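Local coordinates for antifreeze protein (Uncultured bacterium, PDB 6EIO), which probably binds ice through two of its faces and so limits ice-crystal growth, at residues A[174-187]-A[190-204]. Numbering follows the deposited sequence. Where two conformers were deposited one is given.
Sequences IYWQVSSSASFGTT and FKGTVIALESITFDT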
loop_
_atom_site.group_PDB
_atom_site.type_symbol
_atom_site.label_atom_id
_atom_site.label_comp_id
_atom_site.label_asym_id
_atom_site.label_seq_id
_atom_site.Cartn_x
_atom_site.Cartn_y
_atom_site.Cartn_z
ATOM N N ILE A 174 2.268 2.073 7.893
ATOM C CA ILE A 174 2.924 1.005 7.155
ATOM C C ILE A 174 2.978 1.420 5.685
ATOM O O ILE A 174 1.949 1.789 5.106
ATOM C CB ILE A 174 2.158 -0.325 7.309
ATOM C CG1 ILE A 174 2.117 -0.762 8.773
ATOM C CG2 ILE A 174 2.778 -1.408 6.412
ATOM C CD1 ILE A 174 1.110 -1.864 9.037
ATOM N N TYR A 175 4.166 1.333 5.088
ATOM C CA TYR A 175 4.381 1.752 3.712
ATOM C C TYR A 175 5.136 0.668 2.962
ATOM O O TYR A 175 6.160 0.164 3.451
ATOM C CB TYR A 175 5.202 3.023 3.677
ATOM C CG TYR A 175 4.648 4.156 4.499
ATOM C CD1 TYR A 175 4.998 4.286 5.834
ATOM C CD2 TYR A 175 3.801 5.104 3.944
ATOM C CE1 TYR A 175 4.551 5.340 6.589
ATOM C CE2 TYR A 175 3.337 6.164 4.693
ATOM C CZ TYR A 175 3.744 6.288 6.021
ATOM O OH TYR A 175 3.383 7.357 6.803
ATOM N N TRP A 176 4.663 0.363 1.758
ATOM C CA TRP A 176 5.259 -0.624 0.868
ATOM C C TRP A 176 5.656 0.111 -0.412
ATOM O O TRP A 176 4.782 0.540 -1.172
ATOM C CB TRP A 176 4.263 -1.732 0.508
ATOM C CG TRP A 176 3.522 -2.366 1.638
ATOM C CD1 TRP A 176 2.398 -1.881 2.256
ATOM C CD2 TRP A 176 3.776 -3.652 2.246
ATOM N NE1 TRP A 176 1.966 -2.751 3.224
ATOM C CE2 TRP A 176 2.781 -3.848 3.229
ATOM C CE3 TRP A 176 4.721 -4.664 2.037
ATOM C CZ2 TRP A 176 2.704 -5.014 3.985
ATOM C CZ3 TRP A 176 4.645 -5.823 2.804
ATOM C CH2 TRP A 176 3.651 -5.983 3.765
ATOM N N GLN A 177 6.959 0.254 -0.652
ATOM C CA GLN A 177 7.466 0.875 -1.865
ATOM C C GLN A 177 7.819 -0.251 -2.836
ATOM O O GLN A 177 8.677 -1.088 -2.537
ATOM C CB GLN A 177 8.688 1.741 -1.517
ATOM C CG GLN A 177 9.370 2.340 -2.739
ATOM C CD GLN A 177 10.430 1.445 -3.334
ATOM O OE1 GLN A 177 11.244 0.847 -2.615
ATOM N NE2 GLN A 177 10.420 1.334 -4.658
ATOM N N VAL A 178 7.134 -0.277 -3.978
ATOM C CA VAL A 178 7.192 -1.394 -4.906
ATOM C C VAL A 178 7.787 -0.891 -6.220
ATOM O O VAL A 178 7.195 -0.043 -6.901
ATOM C CB VAL A 178 5.793 -1.992 -5.109
ATOM C CG1 VAL A 178 5.828 -3.109 -6.157
ATOM C CG2 VAL A 178 5.215 -2.485 -3.795
ATOM N N SER A 179 8.959 -1.428 -6.595
ATOM C CA SER A 179 9.670 -0.892 -7.747
ATOM C C SER A 179 9.096 -1.358 -9.075
ATOM O O SER A 179 9.417 -0.767 -10.111
ATOM C CB SER A 179 11.154 -1.237 -7.666
ATOM O OG SER A 179 11.765 -0.691 -6.511
ATOM N N SER A 180 8.268 -2.399 -9.069
ATOM C CA SER A 180 7.557 -2.780 -10.286
ATOM C C SER A 180 6.065 -2.780 -9.985
ATOM O O SER A 180 5.491 -1.695 -9.847
ATOM C CB SER A 180 8.130 -4.024 -10.950
ATOM O OG SER A 180 7.984 -5.090 -10.066
ATOM N N SER A 181 5.418 -3.949 -9.881
ATOM C CA SER A 181 3.982 -4.060 -9.700
ATOM C C SER A 181 3.647 -4.936 -8.498
ATOM O O SER A 181 4.477 -5.700 -7.996
ATOM C CB SER A 181 3.333 -4.651 -10.946
ATOM O OG SER A 181 3.394 -3.735 -12.031
ATOM N N ALA A 182 2.396 -4.811 -8.056
ATOM C CA ALA A 182 1.868 -5.615 -6.967
ATOM C C ALA A 182 0.612 -6.354 -7.414
ATOM O O ALA A 182 -0.190 -5.825 -8.189
ATOM C CB ALA A 182 1.535 -4.749 -5.753
ATOM N N SER A 183 0.440 -7.575 -6.896
ATOM C CA SER A 183 -0.748 -8.366 -7.203
ATOM C C SER A 183 -1.196 -9.113 -5.953
ATOM O O SER A 183 -0.451 -9.903 -5.364
ATOM C CB SER A 183 -0.493 -9.319 -8.370
ATOM O OG SER A 183 -1.703 -9.721 -9.006
ATOM N N PHE A 184 -2.446 -8.869 -5.575
ATOM C CA PHE A 184 -3.026 -9.407 -4.358
ATOM C C PHE A 184 -4.061 -10.473 -4.698
ATOM O O PHE A 184 -5.055 -10.206 -5.380
ATOM C CB PHE A 184 -3.624 -8.272 -3.524
ATOM C CG PHE A 184 -2.587 -7.243 -3.173
ATOM C CD1 PHE A 184 -1.604 -7.551 -2.239
ATOM C CD2 PHE A 184 -2.530 -6.016 -3.821
ATOM C CE1 PHE A 184 -0.607 -6.642 -1.948
ATOM C CE2 PHE A 184 -1.533 -5.096 -3.515
ATOM C CZ PHE A 184 -0.572 -5.412 -2.580
ATOM N N GLY A 185 -3.822 -11.690 -4.212
ATOM C CA GLY A 185 -4.695 -12.794 -4.542
ATOM C C GLY A 185 -6.074 -12.661 -3.925
ATOM O O GLY A 185 -6.303 -11.883 -3.000
ATOM N N THR A 186 -7.003 -13.454 -4.453
ATOM C CA THR A 186 -8.389 -13.419 -3.993
ATOM C C THR A 186 -8.459 -13.457 -2.475
ATOM O O THR A 186 -7.725 -14.202 -1.826
ATOM C CB THR A 186 -9.194 -14.610 -4.542
ATOM O OG1 THR A 186 -8.545 -15.832 -4.189
ATOM C CG2 THR A 186 -9.356 -14.519 -6.062
ATOM N N THR A 187 -9.354 -12.640 -1.920
ATOM C CA THR A 187 -9.664 -12.535 -0.494
ATOM C C THR A 187 -8.476 -12.184 0.401
ATOM O O THR A 187 -8.596 -12.266 1.631
ATOM C CB THR A 187 -10.467 -13.714 0.087
ATOM O OG1 THR A 187 -9.626 -14.860 0.255
ATOM C CG2 THR A 187 -11.658 -14.040 -0.776
ATOM N N PHE A 190 -5.224 -6.966 2.897
ATOM C CA PHE A 190 -3.970 -6.235 2.931
ATOM C C PHE A 190 -4.135 -4.944 3.734
ATOM O O PHE A 190 -5.251 -4.435 3.908
ATOM C CB PHE A 190 -3.452 -5.951 1.507
ATOM C CG PHE A 190 -1.936 -5.973 1.414
ATOM C CD1 PHE A 190 -1.263 -7.195 1.502
ATOM C CD2 PHE A 190 -1.189 -4.814 1.273
ATOM C CE1 PHE A 190 0.113 -7.253 1.463
ATOM C CE2 PHE A 190 0.204 -4.883 1.233
ATOM C CZ PHE A 190 0.850 -6.095 1.331
ATOM N N LYS A 191 -3.010 -4.403 4.215
ATOM C CA LYS A 191 -3.033 -3.151 4.951
ATOM C C LYS A 191 -1.797 -2.333 4.604
ATOM O O LYS A 191 -0.726 -2.883 4.325
ATOM C CB LYS A 191 -3.028 -3.365 6.471
ATOM C CG LYS A 191 -4.212 -4.130 7.043
ATOM C CD LYS A 191 -4.121 -4.145 8.566
ATOM C CE LYS A 191 -5.226 -4.908 9.269
ATOM N NZ LYS A 191 -6.569 -4.299 9.070
ATOM N N GLY A 192 -1.962 -1.012 4.695
ATOM C CA GLY A 192 -0.886 -0.064 4.504
ATOM C C GLY A 192 -0.997 0.668 3.171
ATOM O O GLY A 192 -1.897 0.448 2.360
ATOM N N THR A 193 -0.029 1.563 2.957
ATOM C CA THR A 193 0.047 2.354 1.740
ATOM C C THR A 193 1.013 1.683 0.780
ATOM O O THR A 193 2.208 1.572 1.082
ATOM C CB THR A 193 0.475 3.787 2.069
ATOM O OG1 THR A 193 -0.550 4.424 2.815
ATOM C CG2 THR A 193 0.713 4.590 0.807
ATOM N N VAL A 194 0.492 1.236 -0.353
ATOM C CA VAL A 194 1.279 0.587 -1.403
ATOM C C VAL A 194 1.559 1.636 -2.476
ATOM O O VAL A 194 0.617 2.176 -3.059
ATOM C CB VAL A 194 0.518 -0.616 -1.996
ATOM C CG1 VAL A 194 1.344 -1.258 -3.096
ATOM C CG2 VAL A 194 0.175 -1.620 -0.906
ATOM N N ILE A 195 2.833 1.934 -2.713
ATOM C CA ILE A 195 3.229 2.898 -3.732
ATOM C C ILE A 195 4.047 2.139 -4.761
ATOM O O ILE A 195 5.196 1.775 -4.486
ATOM C CB ILE A 195 4.018 4.086 -3.180
ATOM C CG1 ILE A 195 3.430 4.611 -1.871
ATOM C CG2 ILE A 195 4.063 5.168 -4.254
ATOM C CD1 ILE A 195 4.211 5.759 -1.277
ATOM N N ALA A 196 3.446 1.869 -5.916
ATOM C CA ALA A 196 4.076 1.070 -6.955
ATOM C C ALA A 196 4.480 1.954 -8.126
ATOM O O ALA A 196 3.745 2.870 -8.523
ATOM C CB ALA A 196 3.150 -0.022 -7.472
ATOM N N LEU A 197 5.637 1.655 -8.719
ATOM C CA LEU A 197 6.041 2.390 -9.909
ATOM C C LEU A 197 5.100 2.112 -11.072
ATOM O O LEU A 197 4.779 3.021 -11.856
ATOM C CB LEU A 197 7.473 2.004 -10.284
ATOM C CG LEU A 197 8.063 2.773 -11.472
ATOM C CD1 LEU A 197 8.153 4.264 -11.163
ATOM C CD2 LEU A 197 9.419 2.222 -11.823
ATOM N N GLU A 198 4.702 0.847 -11.221
ATOM C CA GLU A 198 3.937 0.399 -12.374
ATOM C C GLU A 198 2.477 0.175 -11.981
ATOM O O GLU A 198 1.748 1.157 -11.819
ATOM C CB GLU A 198 4.627 -0.796 -13.052
ATOM C CG GLU A 198 5.995 -0.410 -13.641
ATOM C CD GLU A 198 5.931 0.569 -14.831
ATOM O OE1 GLU A 198 4.825 0.851 -15.357
ATOM O OE2 GLU A 198 7.011 1.042 -15.245
ATOM N N SER A 199 2.039 -1.075 -11.849
ATOM C CA SER A 199 0.630 -1.402 -11.710
ATOM C C SER A 199 0.339 -2.116 -10.390
ATOM O O SER A 199 1.230 -2.674 -9.737
ATOM C CB SER A 199 0.198 -2.276 -12.871
ATOM O OG SER A 199 0.226 -1.552 -14.088
ATOM N N ILE A 200 -0.940 -2.090 -10.006
ATOM C CA ILE A 200 -1.423 -2.794 -8.818
ATOM C C ILE A 200 -2.715 -3.499 -9.198
ATOM O O ILE A 200 -3.637 -2.867 -9.725
ATOM C CB ILE A 200 -1.671 -1.838 -7.631
ATOM C CG1 ILE A 200 -0.412 -1.055 -7.272
ATOM C CG2 ILE A 200 -2.188 -2.636 -6.446
ATOM C CD1 ILE A 200 -0.648 0.074 -6.264
ATOM N N THR A 201 -2.791 -4.800 -8.908
ATOM C CA THR A 201 -3.984 -5.592 -9.175
ATOM C C THR A 201 -4.475 -6.239 -7.889
ATOM O O THR A 201 -3.679 -6.806 -7.131
ATOM C CB THR A 201 -3.699 -6.665 -10.221
ATOM O OG1 THR A 201 -3.394 -5.997 -11.444
ATOM C CG2 THR A 201 -4.881 -7.624 -10.416
ATOM N N PHE A 202 -5.796 -6.173 -7.679
ATOM C CA PHE A 202 -6.475 -6.871 -6.593
ATOM C C PHE A 202 -7.452 -7.867 -7.221
ATOM O O PHE A 202 -8.335 -7.477 -7.996
ATOM C CB PHE A 202 -7.232 -5.903 -5.654
ATOM C CG PHE A 202 -6.341 -5.144 -4.641
ATOM C CD1 PHE A 202 -5.633 -4.001 -5.016
ATOM C CD2 PHE A 202 -6.271 -5.547 -3.298
ATOM C CE1 PHE A 202 -4.846 -3.323 -4.098
ATOM C CE2 PHE A 202 -5.489 -4.856 -2.382
ATOM C CZ PHE A 202 -4.779 -3.748 -2.785
ATOM N N ASP A 203 -7.310 -9.142 -6.858
ATOM C CA ASP A 203 -8.200 -10.178 -7.344
ATOM C C ASP A 203 -9.449 -10.277 -6.463
ATOM O O ASP A 203 -9.559 -9.633 -5.415
ATOM C CB ASP A 203 -7.466 -11.514 -7.413
ATOM C CG ASP A 203 -6.424 -11.569 -8.493
ATOM O OD1 ASP A 203 -6.395 -10.707 -9.391
ATOM O OD2 ASP A 203 -5.635 -12.535 -8.442
ATOM N N THR A 204 -10.405 -11.091 -6.919
ATOM C CA THR A 204 -11.767 -11.085 -6.385
ATOM C C THR A 204 -11.813 -11.133 -4.865
ATOM O O THR A 204 -11.291 -12.059 -4.228
ATOM C CB THR A 204 -12.544 -12.276 -6.952
ATOM O OG1 THR A 204 -12.412 -12.216 -8.370
ATOM C CG2 THR A 204 -14.000 -12.207 -6.551
HETATM O O HOH W 1 0.044 3.877 5.457
HETATM O O HOH W 2 -3.204 -11.599 -7.613
HETATM O O HOH W 3 -5.973 -14.844 -6.802
#
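The carbonyl O of I174 is gripped twice: T193 N donates to it at 2.9 Å, with an N-H...O angle of 174°, and a water donates at 2.8 Å. That water in turn accepts from T193 OG1, which also hydrogen-bonds R211 NH1. The pair belongs to neighbouring coils of the beta-solenoid of ice-binding proteins: strands 174-178 and 182-184 run parallel to 193-196 and 200-202, axes 4.7 Å apart in both pairings. Where the two coils turn between their strands, S199 N donates to S181 OG at 3.0 Å, a side-chain oxygen standing in for a backbone acceptor. Inside the coils, W176 has CG anti to its carbonyl carbon (chi1 -49°), which carries NE1 to a 2.9 Å hydrogen bond with K191 O, in that carbonyl's plane, at the corner before G192. F190 CZ lies 3.4 Å above one indole face, toward the rim. A leucine in place of W176 would probably leave K191 O without this donor and F190 CE2 and CZ without the flat surface they rest on. F184 continues the aromatic cluster, placed between F190 and one deposited conformer of F202. Its plane meets both of theirs obliquely, and its CE1 sits over the centre of the F190 ring, 3.4 Å above the plane.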